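Local structure of putative citrate lyase (Ralstonia eutropha, 3QQW) at residues E69-A72 against R73-S77; A187-A190 against A191-R194; D210-A213 against A214-N218. The protein is a putative lyase of the HpcH/HpaI aldolase/citrate lyase family that probably cleaves (S)-citramalyl-CoA with the help of magnesium. All coordinates share one frame; numbering follows the deposited sequence.

In the fold
All three contacts are local turns of chain within one eight-stranded parallel TIM barrel. Contact 1 and contact 3 lie on outer helices, 64-76 and 202-217, on opposite sides of the chain's centre with their own centres 32 Å apart, whereas contact 2 is a loop between helices 177-182 and 202-217. Contacts 2 and 3 come to about 13 Å between nearest atoms without touching. Each has a side chain within about 8 Å of that of a predicted site residue: V71 of R88 (substrate), M193 of D179 (magnesium), and M211 of E153 (substrate and magnesium). Contacts 2 and 3 also meet neighbouring subunits.

Contact 1 (E69-A72 against R73-S77); sequences EMVA and RMIAS
Four i to i+4 bonds, from the amides of R73, M74, I75 and A76 to the carbonyls of E69, M70, V71 and A72, run through the last two turns of helix 64-76 at 2.9 to 3.0 Å from N to O. On one flank the two selenomethionines cross at a slant, with M70 SE lying 3.7 Å from M74 CG. Both side chains pack on E32 and I35 of helix 32-45. V71 and I75 run side by side in the same direction and meet through V71 CG1 and I75 CD1 at 3.8 Å. This branch of V71 stands anti to the backbone N (chi1 162°), which swings it beside its own carbonyl carbon and forward along the helix to I75. C53 of strand 49-54 touches both residues; that strand, helix 64-76 and strand 85-88 form a beta-alpha-beta unit of the TIM barrel.

R73 leaves the backbone extended, then turns at chi3 (46°), bringing NH2 back to M70 CG at 3.6 Å; the two side chains cross at about a right angle. That guanidinium also makes a salt bridge with E32. Past the last helical residue, S77 folds its OG back onto M74 O at 2.7 Å, and its amide adds weak bonds to R73 O and M74 O. The chemistry is divided accordingly: an apolar side seats the helix against the barrel, the methylenes of M70 lie beside a charge paired with the preceding helix, and a serine hydroxyl helps close the C-terminal end.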
loop_
_atom_site.group_PDB
_atom_site.type_symbol
_atom_site.label_atom_id
_atom_site.label_comp_id
_atom_site.label_asym_id
_atom_site.label_seq_id
_atom_site.Cartn_x
_atom_site.Cartn_y
_atom_site.Cartn_z
ATOM N N GLU C 69 -32.931 20.754 13.044
ATOM C CA GLU C 69 -33.508 22.094 13.178
ATOM C C GLU C 69 -32.753 22.924 14.197
ATOM O O GLU C 69 -32.534 24.118 13.979
ATOM C CB GLU C 69 -34.993 22.012 13.568
ATOM C CG GLU C 69 -35.889 21.724 12.372
ATOM C CD GLU C 69 -37.323 21.359 12.678
ATOM O OE1 GLU C 69 -37.677 21.266 13.874
ATOM O OE2 GLU C 69 -38.092 21.145 11.714
HETATM N N MSE C 70 -32.353 22.290 15.316
HETATM C CA MSE C 70 -31.585 22.964 16.364
HETATM C C MSE C 70 -30.197 23.296 15.782
HETATM O O MSE C 70 -29.740 24.425 15.928
HETATM C CB MSE C 70 -31.505 22.066 17.633
HETATM C CG MSE C 70 -30.587 22.591 18.724
HETATM SE SE MSE C 70 -28.715 22.179 18.370
HETATM C CE MSE C 70 -28.642 20.230 18.918
ATOM N N VAL C 71 -29.568 22.329 15.065
ATOM C CA VAL C 71 -28.227 22.502 14.479
ATOM C C VAL C 71 -28.266 23.697 13.499
ATOM O O VAL C 71 -27.494 24.638 13.670
ATOM C CB VAL C 71 -27.719 21.179 13.825
ATOM C CG1 VAL C 71 -26.566 21.412 12.843
ATOM C CG2 VAL C 71 -27.330 20.155 14.882
ATOM N N ALA C 72 -29.212 23.691 12.543
ATOM C CA ALA C 72 -29.383 24.771 11.571
ATOM C C ALA C 72 -29.551 26.123 12.257
ATOM O O ALA C 72 -28.876 27.073 11.884
ATOM C CB ALA C 72 -30.593 24.487 10.683
ATOM N N ARG C 73 -30.411 26.187 13.291
ATOM C CA ARG C 73 -30.677 27.390 14.071
ATOM C C ARG C 73 -29.391 27.901 14.750
ATOM O O ARG C 73 -29.109 29.085 14.691
ATOM C CB ARG C 73 -31.800 27.131 15.107
ATOM C CG ARG C 73 -32.050 28.323 16.038
ATOM C CD ARG C 73 -33.228 28.187 16.994
ATOM N NE ARG C 73 -33.297 26.894 17.682
ATOM C CZ ARG C 73 -32.605 26.557 18.771
ATOM N NH1 ARG C 73 -31.738 27.409 19.311
ATOM N NH2 ARG C 73 -32.749 25.351 19.308
HETATM N N MSE C 74 -28.621 27.013 15.374
HETATM C CA MSE C 74 -27.377 27.336 16.068
HETATM C C MSE C 74 -26.345 27.876 15.088
HETATM O O MSE C 74 -25.707 28.878 15.382
HETATM C CB MSE C 74 -26.832 26.081 16.800
HETATM C CG MSE C 74 -27.671 25.721 18.030
HETATM SE SE MSE C 74 -27.848 27.187 19.322
HETATM C CE MSE C 74 -26.139 27.099 20.124
ATOM N N ILE C 75 -26.198 27.226 13.914
ATOM C CA ILE C 75 -25.228 27.617 12.883
ATOM C C ILE C 75 -25.627 29.008 12.289
ATOM O O ILE C 75 -24.756 29.832 12.049
ATOM C CB ILE C 75 -25.059 26.492 11.801
ATOM C CG1 ILE C 75 -24.348 25.256 12.415
ATOM C CG2 ILE C 75 -24.290 26.990 10.572
ATOM C CD1 ILE C 75 -24.180 24.037 11.478
ATOM N N ALA C 76 -26.920 29.257 12.095
ATOM C CA ALA C 76 -27.429 30.516 11.554
ATOM C C ALA C 76 -27.358 31.659 12.561
ATOM O O ALA C 76 -27.332 32.813 12.153
ATOM C CB ALA C 76 -28.879 30.340 11.108
ATOM N N SER C 77 -27.360 31.346 13.862
ATOM C CA SER C 77 -27.448 32.331 14.940
ATOM C C SER C 77 -26.227 33.227 15.063
ATOM O O SER C 77 -25.153 32.892 14.578
ATOM C CB SER C 77 -27.716 31.649 16.281
ATOM O OG SER C 77 -26.549 31.003 16.754
#

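Contact 2 (A187-A190 against A191-R194); sequences AIPA and AAMR
I188 CG2 rests on A192 CB at 3.7 Å, a methyl-to-methyl touch across the turn between two buried residues four apart. With CG1 anti to the carbonyl carbon (chi1 -60°), CG2 falls anti to the backbone N, on the A192 side. The same A192 CB lies 3.4 Å from P189 O and also has P189 CD near it, though more loosely.

Two i to i+3 backbone bonds hold the turn, the pattern of a 3-10 segment. A192 N reaches P189 O at 3.2 Å, and M193 N reaches A190 O at 2.9 Å. In both, the donor sits more than 50° out of the carbonyl plane, consistent with the tight winding of this chain. M193 CB closes over the second acceptor, 3.2 Å from A190 O. Beyond it, R194 starts with CG between its backbone N and carbonyl carbon (chi1 52°) and then runs extended to NE. The guanidinium thereby folds back, so that A191 CA lies over the centre of one face, 3.5 Å from its plane, and NH1 comes obliquely to 3.9 Å from A190 O, a proximity rather than a bond.

Around this turn, M193 packs on M178 and V181 of helix 177-182, its side chain about 8 Å from that of D179, predicted to bind magnesium. V181 also meets I188. L204 of helix 202-217 receives both I188 and A192, L203 also touches I188, and H201 lies against I188, P189 and A192. R244 of the second subunit hydrogen-bonds A187 O, while its N245 packs on P189. The turn lies in the connection between helices 177-182 and 202-217, and its A187 and P189 touch that second subunit.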
loop_
_atom_site.group_PDB
_atom_site.type_symbol
_atom_site.label_atom_id
_atom_site.label_comp_id
_atom_site.label_asym_id
_atom_site.label_seq_id
_atom_site.Cartn_x
_atom_site.Cartn_y
_atom_site.Cartn_z
ATOM N N ALA C 187 -10.795 -9.051 13.683
ATOM C CA ALA C 187 -9.403 -9.355 13.296
ATOM C C ALA C 187 -8.423 -8.305 13.789
ATOM O O ALA C 187 -7.221 -8.578 13.907
ATOM C CB ALA C 187 -9.283 -9.504 11.798
ATOM N N ILE C 188 -8.929 -7.079 14.037
ATOM C CA ILE C 188 -8.128 -5.994 14.604
ATOM C C ILE C 188 -8.479 -5.943 16.097
ATOM O O ILE C 188 -9.641 -5.694 16.426
ATOM C CB ILE C 188 -8.306 -4.640 13.888
ATOM C CG1 ILE C 188 -7.910 -4.744 12.393
ATOM C CG2 ILE C 188 -7.510 -3.546 14.623
ATOM C CD1 ILE C 188 -8.198 -3.502 11.547
ATOM N N PRO C 189 -7.520 -6.249 17.004
ATOM C CA PRO C 189 -7.848 -6.246 18.447
ATOM C C PRO C 189 -8.109 -4.839 18.978
ATOM O O PRO C 189 -7.730 -3.864 18.335
ATOM C CB PRO C 189 -6.621 -6.879 19.104
ATOM C CG PRO C 189 -5.505 -6.707 18.133
ATOM C CD PRO C 189 -6.101 -6.596 16.757
ATOM N N ALA C 190 -8.779 -4.748 20.141
ATOM C CA ALA C 190 -9.155 -3.500 20.810
ATOM C C ALA C 190 -7.937 -2.644 21.162
ATOM O O ALA C 190 -8.017 -1.414 21.069
ATOM C CB ALA C 190 -9.950 -3.802 22.062
ATOM N N ALA C 191 -6.807 -3.289 21.519
ATOM C CA ALA C 191 -5.533 -2.633 21.858
ATOM C C ALA C 191 -4.978 -1.762 20.707
ATOM O O ALA C 191 -4.204 -0.826 20.957
ATOM C CB ALA C 191 -4.503 -3.673 22.248
ATOM N N ALA C 192 -5.363 -2.094 19.458
ATOM C CA ALA C 192 -4.953 -1.378 18.248
ATOM C C ALA C 192 -5.817 -0.140 18.030
ATOM O O ALA C 192 -5.450 0.713 17.238
ATOM C CB ALA C 192 -5.016 -2.300 17.035
HETATM N N MSE C 193 -6.922 -0.003 18.765
HETATM C CA MSE C 193 -7.782 1.161 18.643
HETATM C C MSE C 193 -7.279 2.310 19.484
HETATM O O MSE C 193 -7.892 3.377 19.529
HETATM C CB MSE C 193 -9.206 0.797 19.012
HETATM C CG MSE C 193 -10.020 0.475 17.800
HETATM SE SE MSE C 193 -11.811 0.867 18.161
HETATM C CE MSE C 193 -11.602 2.854 18.747
ATOM N N ARG C 194 -6.149 2.098 20.147
ATOM C CA ARG C 194 -5.499 3.119 20.965
ATOM C C ARG C 194 -4.021 3.168 20.622
ATOM O O ARG C 194 -3.530 2.319 19.883
ATOM C CB ARG C 194 -5.735 2.880 22.476
ATOM C CG ARG C 194 -5.385 1.488 22.954
ATOM C CD ARG C 194 -5.772 1.242 24.392
ATOM N NE ARG C 194 -5.249 -0.048 24.836
ATOM C CZ ARG C 194 -5.991 -1.127 25.072
ATOM N NH1 ARG C 194 -7.314 -1.081 24.931
ATOM N NH2 ARG C 194 -5.417 -2.261 25.461
#

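Contact 3 (D210-A213 against A214-N218); sequences DMVA and AALAN
V212 carries CG1 anti to its backbone N (chi1 171°) and L216 carries CG anti to its carbonyl carbon (chi1 -63°), a pairing that sends one branch forward along the helix and the other side chain back to meet it. V212 CG1 and L216 CD1 end 3.6 Å apart, the two side chains lying alongside and pointing the same way. L216 CG also comes to 3.4 Å from V212 O, the carbonyl that its own amide uses. That bond, L216 N to V212 O at 2.9 Å, is almost straight at the hydrogen (174°).

The neighbouring i to i+4 bonds are regular: A214 to D210, A215 to M211, and A217 to A213, the last a little longer and more bent. The four alanines A213, A214, A215 and A217 stay close to the backbone, with A217 CB 3.1 Å from A213 O. At the C-terminal end, N218 bends its amide back to the helix: ND2 donates to A214 O at 2.8 Å, a nearly straight bond lying in both the carbonyl plane and the amide plane. N218 N bonds A215 O as well, and the two bonds occupy carbonyls of the last turn.

One side of the helix packs on its own barrel, another on the third subunit. Toward the barrel, P222 of strand 221-224 meets M211, V212, A215 and L216, and L173 of strand 170-175 meets M211 and A215, while F162 of helix 161-164 lies against A213 and A214. Across the subunit boundary, D210 forms a salt bridge with R206 of the third subunit, whose L203 and A187 pack on V212 and L216, placing helix 202-217 between its own strands and another barrel.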
loop_
_atom_site.group_PDB
_atom_site.type_symbol
_atom_site.label_atom_id
_atom_site.label_comp_id
_atom_site.label_asym_id
_atom_site.label_seq_id
_atom_site.Cartn_x
_atom_site.Cartn_y
_atom_site.Cartn_z
ATOM N N ASP C 210 -2.938 5.170 3.142
ATOM C CA ASP C 210 -3.691 5.243 1.880
ATOM C C ASP C 210 -4.565 6.470 1.820
ATOM O O ASP C 210 -4.599 7.147 0.792
ATOM C CB ASP C 210 -4.575 4.012 1.670
ATOM C CG ASP C 210 -3.877 2.859 0.993
ATOM O OD1 ASP C 210 -2.665 2.975 0.725
ATOM O OD2 ASP C 210 -4.544 1.833 0.732
HETATM N N MSE C 211 -5.272 6.764 2.922
HETATM C CA MSE C 211 -6.170 7.888 2.959
HETATM C C MSE C 211 -5.403 9.224 2.855
HETATM O O MSE C 211 -5.842 10.114 2.100
HETATM C CB MSE C 211 -7.029 7.821 4.210
HETATM C CG MSE C 211 -8.259 8.755 4.123
HETATM SE SE MSE C 211 -8.826 9.473 5.837
HETATM C CE MSE C 211 -7.369 10.530 6.188
ATOM N N VAL C 212 -4.267 9.360 3.587
ATOM C CA VAL C 212 -3.448 10.572 3.543
ATOM C C VAL C 212 -2.891 10.742 2.114
ATOM O O VAL C 212 -2.991 11.829 1.549
ATOM C CB VAL C 212 -2.333 10.570 4.609
ATOM C CG1 VAL C 212 -1.352 11.725 4.403
ATOM C CG2 VAL C 212 -2.929 10.632 6.006
ATOM N N ALA C 213 -2.367 9.658 1.525
ATOM C CA ALA C 213 -1.844 9.667 0.163
ATOM C C ALA C 213 -2.907 10.130 -0.850
ATOM O O ALA C 213 -2.586 10.935 -1.715
ATOM C CB ALA C 213 -1.318 8.278 -0.211
ATOM N N ALA C 214 -4.168 9.647 -0.711
ATOM C CA ALA C 214 -5.289 9.988 -1.592
ATOM C C ALA C 214 -5.698 11.447 -1.439
ATOM O O ALA C 214 -5.979 12.110 -2.432
ATOM C CB ALA C 214 -6.477 9.081 -1.308
ATOM N N ALA C 215 -5.741 11.928 -0.184
ATOM C CA ALA C 215 -6.117 13.285 0.166
ATOM C C ALA C 215 -5.105 14.268 -0.378
ATOM O O ALA C 215 -5.469 15.154 -1.174
ATOM C CB ALA C 215 -6.239 13.420 1.679
ATOM N N LEU C 216 -3.817 14.066 -0.030
ATOM C CA LEU C 216 -2.741 14.951 -0.463
ATOM C C LEU C 216 -2.552 14.924 -1.977
ATOM O O LEU C 216 -2.259 15.967 -2.550
ATOM C CB LEU C 216 -1.429 14.658 0.266
ATOM C CG LEU C 216 -1.453 14.868 1.780
ATOM C CD1 LEU C 216 -0.164 14.448 2.379
ATOM C CD2 LEU C 216 -1.814 16.301 2.156
ATOM N N ALA C 217 -2.802 13.781 -2.629
ATOM C CA ALA C 217 -2.718 13.682 -4.094
ATOM C C ALA C 217 -3.765 14.551 -4.779
ATOM O O ALA C 217 -3.582 14.916 -5.929
ATOM C CB ALA C 217 -2.896 12.239 -4.538
ATOM N N ASN C 218 -4.847 14.892 -4.072
ATOM C CA ASN C 218 -5.964 15.645 -4.647
ATOM C C ASN C 218 -6.233 16.996 -3.964
ATOM O O ASN C 218 -7.343 17.514 -4.059
ATOM C CB ASN C 218 -7.217 14.763 -4.577
ATOM C CG ASN C 218 -7.153 13.646 -5.567
ATOM O OD1 ASN C 218 -7.394 13.847 -6.753
ATOM N ND2 ASN C 218 -6.766 12.465 -5.128
#